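Local coordinates for protein Ta0487 (PDB 3KBQ) that is of unknown function but belongs to the CinA family, its fragment here being the probable molybdopterin-binding domain, at residues Ile9-Glu14 with Phe43-Asp48; Glu96-Met101 with Cys125-Asn130. One frame throughout, in Å; residues are numbered along the deposited sequence.

Interaction 1. Residues Ile9-Glu14 with Phe43-Asp48; sequences ITVGNE and FVVMDD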
loop_
_atom_site.group_PDB
_atom_site.type_symbol
_atom_site.label_atom_id
_atom_site.label_comp_id
_atom_site.label_asym_id
_atom_site.label_seq_id
_atom_site.Cartn_x
_atom_site.Cartn_y
_atom_site.Cartn_z
ATOM N N ILE B 9 -3.695 5.900 -1.910
ATOM C CA ILE B 9 -4.126 4.686 -2.558
ATOM C C ILE B 9 -3.451 4.647 -3.927
ATOM O O ILE B 9 -3.349 5.668 -4.621
ATOM C CB ILE B 9 -5.662 4.650 -2.751
ATOM C CG1 ILE B 9 -6.404 4.624 -1.388
ATOM C CG2 ILE B 9 -6.046 3.383 -3.640
ATOM C CD1 ILE B 9 -7.924 4.991 -1.551
ATOM N N THR B 10 -2.958 3.474 -4.298
ATOM C CA THR B 10 -2.365 3.271 -5.596
ATOM C C THR B 10 -3.155 2.094 -6.195
ATOM O O THR B 10 -3.278 1.027 -5.577
ATOM C CB THR B 10 -0.866 2.852 -5.503
ATOM O OG1 THR B 10 -0.129 3.877 -4.819
ATOM C CG2 THR B 10 -0.241 2.663 -6.924
ATOM N N VAL B 11 -3.675 2.286 -7.396
ATOM C CA VAL B 11 -4.408 1.209 -8.098
ATOM C C VAL B 11 -3.601 0.719 -9.325
ATOM O O VAL B 11 -3.223 1.526 -10.166
ATOM C CB VAL B 11 -5.788 1.744 -8.577
ATOM C CG1 VAL B 11 -6.596 0.642 -9.273
ATOM C CG2 VAL B 11 -6.583 2.395 -7.370
ATOM N N GLY B 12 -3.336 -0.576 -9.439
ATOM C CA GLY B 12 -2.578 -1.069 -10.575
ATOM C C GLY B 12 -1.911 -2.406 -10.276
ATOM O O GLY B 12 -1.030 -2.509 -9.411
ATOM N N ASN B 13 -2.355 -3.433 -10.984
ATOM C CA ASN B 13 -1.767 -4.764 -10.881
ATOM C C ASN B 13 -0.255 -4.786 -11.061
ATOM O O ASN B 13 0.421 -5.592 -10.432
ATOM C CB ASN B 13 -2.388 -5.702 -11.945
ATOM C CG ASN B 13 -3.876 -5.954 -11.708
ATOM O OD1 ASN B 13 -4.467 -5.455 -10.753
ATOM N ND2 ASN B 13 -4.490 -6.718 -12.600
ATOM N N GLU B 14 0.272 -3.927 -11.933
ATOM C CA GLU B 14 1.705 -3.969 -12.210
ATOM C C GLU B 14 2.546 -3.547 -10.985
ATOM O O GLU B 14 3.662 -4.019 -10.817
ATOM C CB GLU B 14 2.071 -3.143 -13.465
ATOM C CG GLU B 14 1.922 -1.614 -13.267
ATOM C CD GLU B 14 0.467 -1.137 -13.110
ATOM O OE1 GLU B 14 -0.479 -1.903 -13.462
ATOM O OE2 GLU B 14 0.283 0.003 -12.600
ATOM N N PHE B 43 -2.325 2.158 0.547
ATOM C CA PHE B 43 -3.021 0.962 0.069
ATOM C C PHE B 43 -2.608 0.754 -1.375
ATOM O O PHE B 43 -2.511 1.722 -2.149
ATOM C CB PHE B 43 -4.538 1.181 0.088
ATOM C CG PHE B 43 -5.078 1.555 1.420
ATOM C CD1 PHE B 43 -5.568 0.586 2.257
ATOM C CD2 PHE B 43 -5.097 2.915 1.827
ATOM C CE1 PHE B 43 -6.092 0.944 3.534
ATOM C CE2 PHE B 43 -5.596 3.286 3.037
ATOM C CZ PHE B 43 -6.107 2.290 3.924
ATOM N N VAL B 44 -2.347 -0.484 -1.736
ATOM C CA VAL B 44 -2.138 -0.823 -3.137
ATOM C C VAL B 44 -3.141 -1.905 -3.459
ATOM O O VAL B 44 -3.212 -2.948 -2.800
ATOM C CB VAL B 44 -0.706 -1.295 -3.441
ATOM C CG1 VAL B 44 -0.522 -1.427 -4.964
ATOM C CG2 VAL B 44 0.331 -0.295 -2.846
ATOM N N VAL B 45 -3.915 -1.655 -4.501
ATOM C CA VAL B 45 -4.936 -2.585 -4.876
ATOM C C VAL B 45 -4.942 -2.850 -6.387
ATOM O O VAL B 45 -4.436 -2.063 -7.171
ATOM C CB VAL B 45 -6.336 -2.122 -4.434
ATOM C CG1 VAL B 45 -6.431 -2.102 -2.860
ATOM C CG2 VAL B 45 -6.740 -0.766 -5.119
ATOM N N MET B 46 -5.558 -3.964 -6.751
ATOM C CA MET B 46 -5.721 -4.390 -8.151
ATOM C C MET B 46 -6.757 -3.543 -8.856
ATOM O O MET B 46 -7.615 -2.888 -8.205
ATOM C CB MET B 46 -6.227 -5.865 -8.187
ATOM C CG MET B 46 -5.141 -6.909 -7.726
ATOM S SD MET B 46 -5.679 -8.688 -7.773
ATOM C CE MET B 46 -7.062 -8.561 -6.784
ATOM N N ASP B 47 -6.710 -3.617 -10.193
ATOM C CA ASP B 47 -7.744 -3.060 -11.032
ATOM C C ASP B 47 -9.013 -3.861 -10.871
ATOM O O ASP B 47 -9.347 -4.674 -11.720
ATOM C CB ASP B 47 -7.269 -3.037 -12.495
ATOM C CG ASP B 47 -6.016 -2.179 -12.637
ATOM O OD1 ASP B 47 -6.178 -0.939 -12.460
ATOM O OD2 ASP B 47 -4.891 -2.725 -12.816
ATOM N N ASP B 48 -9.764 -3.570 -9.820
ATOM C CA ASP B 48 -10.870 -4.446 -9.448
ATOM C C ASP B 48 -11.846 -3.612 -8.621
ATOM O O ASP B 48 -11.413 -3.006 -7.609
ATOM C CB ASP B 48 -10.293 -5.550 -8.551
ATOM C CG ASP B 48 -11.356 -6.465 -8.003
ATOM O OD1 ASP B 48 -11.339 -7.628 -8.429
ATOM O OD2 ASP B 48 -12.220 -6.018 -7.183
HETATM O O HOH W 1 -0.492 3.613 -2.190
#

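Interaction 2. Residues Glu96-Met101 with Cys125-Asn130; sequences EDALAM and CRPIEN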
loop_
_atom_site.group_PDB
_atom_site.type_symbol
_atom_site.label_atom_id
_atom_site.label_comp_id
_atom_site.label_asym_id
_atom_site.label_seq_id
_atom_site.Cartn_x
_atom_site.Cartn_y
_atom_site.Cartn_z
ATOM N N GLU B 96 -21.049 16.767 -18.689
ATOM C CA GLU B 96 -20.973 17.387 -20.016
ATOM C C GLU B 96 -19.693 18.248 -20.255
ATOM O O GLU B 96 -19.122 18.227 -21.368
ATOM C CB GLU B 96 -22.263 18.166 -20.337
ATOM C CG GLU B 96 -23.579 17.338 -20.350
ATOM C CD GLU B 96 -23.646 16.227 -21.440
ATOM O OE1 GLU B 96 -22.841 16.219 -22.408
ATOM O OE2 GLU B 96 -24.539 15.347 -21.325
ATOM N N ASP B 97 -19.212 18.945 -19.211
ATOM C CA ASP B 97 -17.953 19.728 -19.325
ATOM C C ASP B 97 -16.812 18.748 -19.568
ATOM O O ASP B 97 -16.027 18.916 -20.512
ATOM C CB ASP B 97 -17.592 20.520 -18.043
ATOM C CG ASP B 97 -18.732 21.395 -17.502
ATOM O OD1 ASP B 97 -19.746 21.658 -18.217
ATOM O OD2 ASP B 97 -18.588 21.846 -16.330
ATOM N N ALA B 98 -16.750 17.725 -18.711
ATOM C CA ALA B 98 -15.735 16.665 -18.820
ATOM C C ALA B 98 -15.753 16.099 -20.247
ATOM O O ALA B 98 -14.710 16.044 -20.923
ATOM C CB ALA B 98 -15.994 15.557 -17.793
ATOM N N LEU B 99 -16.954 15.721 -20.708
ATOM C CA LEU B 99 -17.106 15.142 -22.046
ATOM C C LEU B 99 -16.557 16.084 -23.143
ATOM O O LEU B 99 -15.749 15.668 -23.988
ATOM C CB LEU B 99 -18.575 14.739 -22.325
ATOM C CG LEU B 99 -18.828 14.098 -23.709
ATOM C CD1 LEU B 99 -17.907 12.881 -23.975
ATOM C CD2 LEU B 99 -20.297 13.717 -23.882
ATOM N N ALA B 100 -17.003 17.344 -23.101
ATOM C CA ALA B 100 -16.431 18.407 -23.940
ATOM C C ALA B 100 -14.882 18.497 -23.866
ATOM O O ALA B 100 -14.229 18.542 -24.900
ATOM C CB ALA B 100 -17.074 19.769 -23.607
ATOM N N MET B 101 -14.310 18.516 -22.663
ATOM C CA MET B 101 -12.835 18.484 -22.502
ATOM C C MET B 101 -12.265 17.353 -23.387
ATOM O O MET B 101 -11.391 17.571 -24.243
ATOM C CB MET B 101 -12.416 18.248 -21.041
ATOM C CG MET B 101 -13.158 19.080 -19.922
ATOM S SD MET B 101 -12.413 19.191 -18.212
ATOM C CE MET B 101 -12.068 17.515 -17.723
ATOM N N CYS B 125 -18.340 14.377 -7.077
ATOM C CA CYS B 125 -17.039 14.767 -7.625
ATOM C C CYS B 125 -17.160 15.877 -8.641
ATOM O O CYS B 125 -18.193 15.992 -9.287
ATOM C CB CYS B 125 -16.377 13.566 -8.288
ATOM S SG CYS B 125 -16.060 12.210 -7.118
ATOM N N ARG B 126 -16.103 16.679 -8.766
ATOM C CA ARG B 126 -15.902 17.612 -9.865
ATOM C C ARG B 126 -14.666 17.183 -10.670
ATOM O O ARG B 126 -13.649 16.791 -10.068
ATOM C CB ARG B 126 -15.604 18.997 -9.313
ATOM C CG ARG B 126 -16.802 19.768 -8.833
ATOM C CD ARG B 126 -16.394 21.216 -8.548
ATOM N NE ARG B 126 -15.599 21.345 -7.323
ATOM C CZ ARG B 126 -14.323 21.725 -7.270
ATOM N NH1 ARG B 126 -13.660 22.033 -8.380
ATOM N NH2 ARG B 126 -13.707 21.800 -6.092
ATOM N N PRO B 127 -14.702 17.321 -12.015
ATOM C CA PRO B 127 -13.492 16.969 -12.745
ATOM C C PRO B 127 -12.423 18.045 -12.611
ATOM O O PRO B 127 -12.766 19.201 -12.440
ATOM C CB PRO B 127 -13.967 16.852 -14.199
ATOM C CG PRO B 127 -15.272 17.704 -14.303
ATOM C CD PRO B 127 -15.727 17.970 -12.870
ATOM N N ILE B 128 -11.148 17.655 -12.667
ATOM C CA ILE B 128 -10.029 18.582 -12.756
ATOM C C ILE B 128 -9.332 18.389 -14.103
ATOM O O ILE B 128 -8.984 17.251 -14.480
ATOM C CB ILE B 128 -8.891 18.317 -11.723
ATOM C CG1 ILE B 128 -9.428 17.854 -10.355
ATOM C CG2 ILE B 128 -8.011 19.571 -11.666
ATOM C CD1 ILE B 128 -8.428 16.976 -9.513
ATOM N N GLU B 129 -9.089 19.500 -14.787
ATOM C CA GLU B 129 -8.517 19.494 -16.127
ATOM C C GLU B 129 -7.159 18.844 -16.153
ATOM O O GLU B 129 -6.330 19.096 -15.282
ATOM C CB GLU B 129 -8.389 20.917 -16.644
ATOM C CG GLU B 129 -8.145 20.936 -18.152
ATOM C CD GLU B 129 -7.073 21.940 -18.574
ATOM O OE1 GLU B 129 -6.766 22.028 -19.798
ATOM O OE2 GLU B 129 -6.548 22.651 -17.685
ATOM N N ASN B 130 -6.932 17.993 -17.132
ATOM C CA ASN B 130 -5.650 17.349 -17.277
ATOM C C ASN B 130 -4.950 17.952 -18.483
ATOM O O ASN B 130 -5.176 17.513 -19.602
ATOM C CB ASN B 130 -5.848 15.846 -17.459
ATOM C CG ASN B 130 -4.554 15.066 -17.496
ATOM O OD1 ASN B 130 -3.433 15.618 -17.575
ATOM N ND2 ASN B 130 -4.702 13.749 -17.459
#

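Interaction 1. Residues Ile9-Glu14 with Phe43-Asp48
Strands 9-11 and 43-45 run parallel, their axes 4.7 Å apart at a 15° angle, pairing Ile9 with Phe43, Thr10 with Val44 and Val11 with Val45 in the mixed sheet of this probable molybdopterin-binding domain. They are the first two strands of the chain, joined by helical segments. The backbone zips up through Thr10 N to Phe43 O (2.8 Å), Val45 N to Thr10 O and Gly12 N to Val45 O. Ile9, Val11, Phe43 and Val45 share one face, the one packed by helix 49-62; there Ile9 CG1 lies 3.9 Å from Phe43 CD2 at an oblique slant. Further along, Val11 CG2 meets Val45 CG2 at 3.9 Å, while a chi1 of -178° sends the other methyl, CG1, to Asp47 OD1, 3.6 Å away. Thr10 and Val44 lie on the other face, where both touch Ile15 of helix 13-16. Thr10 OG1 is hydrogen-bonded to a water 2.7 Å away and to Asn22, and the same water donates to Phe43 O, so that carbonyl accepts two bonds. Val44 also pairs with an antiparallel strand of the second subunit, carrying the sheet across the interface.

Past the strands, Gly12 sits at the N-cap of helix 13-16. Beyond it, Asn13 and Asp47 tie the first residue of that helix to the loop that follows strand 43-45 by a reciprocal pair of bonds. Asp47 N gives its hydrogen to Asn13 OD1 (3.0 Å), arriving tilted 34° from the amide carbonyl plane. In return Asn13 N donates to Asp47 OD2 at 3.2 Å in a nearly straight bond that reaches the oxygen from above the carboxylate plane.

Interaction 2. Residues Glu96-Met101 with Cys125-Asn130
Helix 96-106 meets edge strand 125-128 through Ala98 and Met101, one turn apart, which both rest on Pro127. No hydrogen bond crosses between the two segments: this is apolar packing near the surface, with the short helix and strand axes 9.1 Å apart and their directions only 20° from parallel. In the first turn, the carbonyl O of Asp97 receives the backbone N of Met101, part of the regular winding that sets the spacing of the two contact residues. Ala98 comes next. Its methyl CB approaches the proline ring at CG, 4.2 Å away, and the small side chain lets the helix backbone come close, with the CA atoms of Ala98 and Pro127 6.5 Å apart. Met101 completes the contact from the next turn. Its chain runs out extended through chi2 (-164°) and then bends at chi3 (-51°), and the terminal CE does the touching, 4.1 Å from Pro127 CB. The same methyl lies 4.4 Å from Glu129 CA, so the methionine spans the end of the strand and the start of the loop that follows. Pro127 thus takes Ala98 at CG and Met101 at CB, two neighbouring atoms of one ring. Strand 125-128 is the outermost strand on this side of the sheet within the chain, backbone-bonded to strand 137-142 and tied to it by the Cys125-Cys140 disulfide; while Pro127 turns to helix 96-106, Ile128 points away from it and packs on helix 154-163.

In the fold
The two contacts follow one another along the chain, both segments of interaction 1 preceding those of interaction 2 in the sequence, and lie on opposite sides of the chain's centre. Their own centres are 24 Å apart and their nearest atoms about 12 Å, so they do not touch. The six-stranded sheet connects them: strand 38-45 of interaction 1 is one outermost strand within the chain and strand 125-128 of interaction 2 is the other, with 5-11, 65-69, 145-150 and 137-142 between. The first edge is continued by the second subunit, whereas no other chain of the assembly touches interaction 2, where helix 96-106 packs beside the second edge.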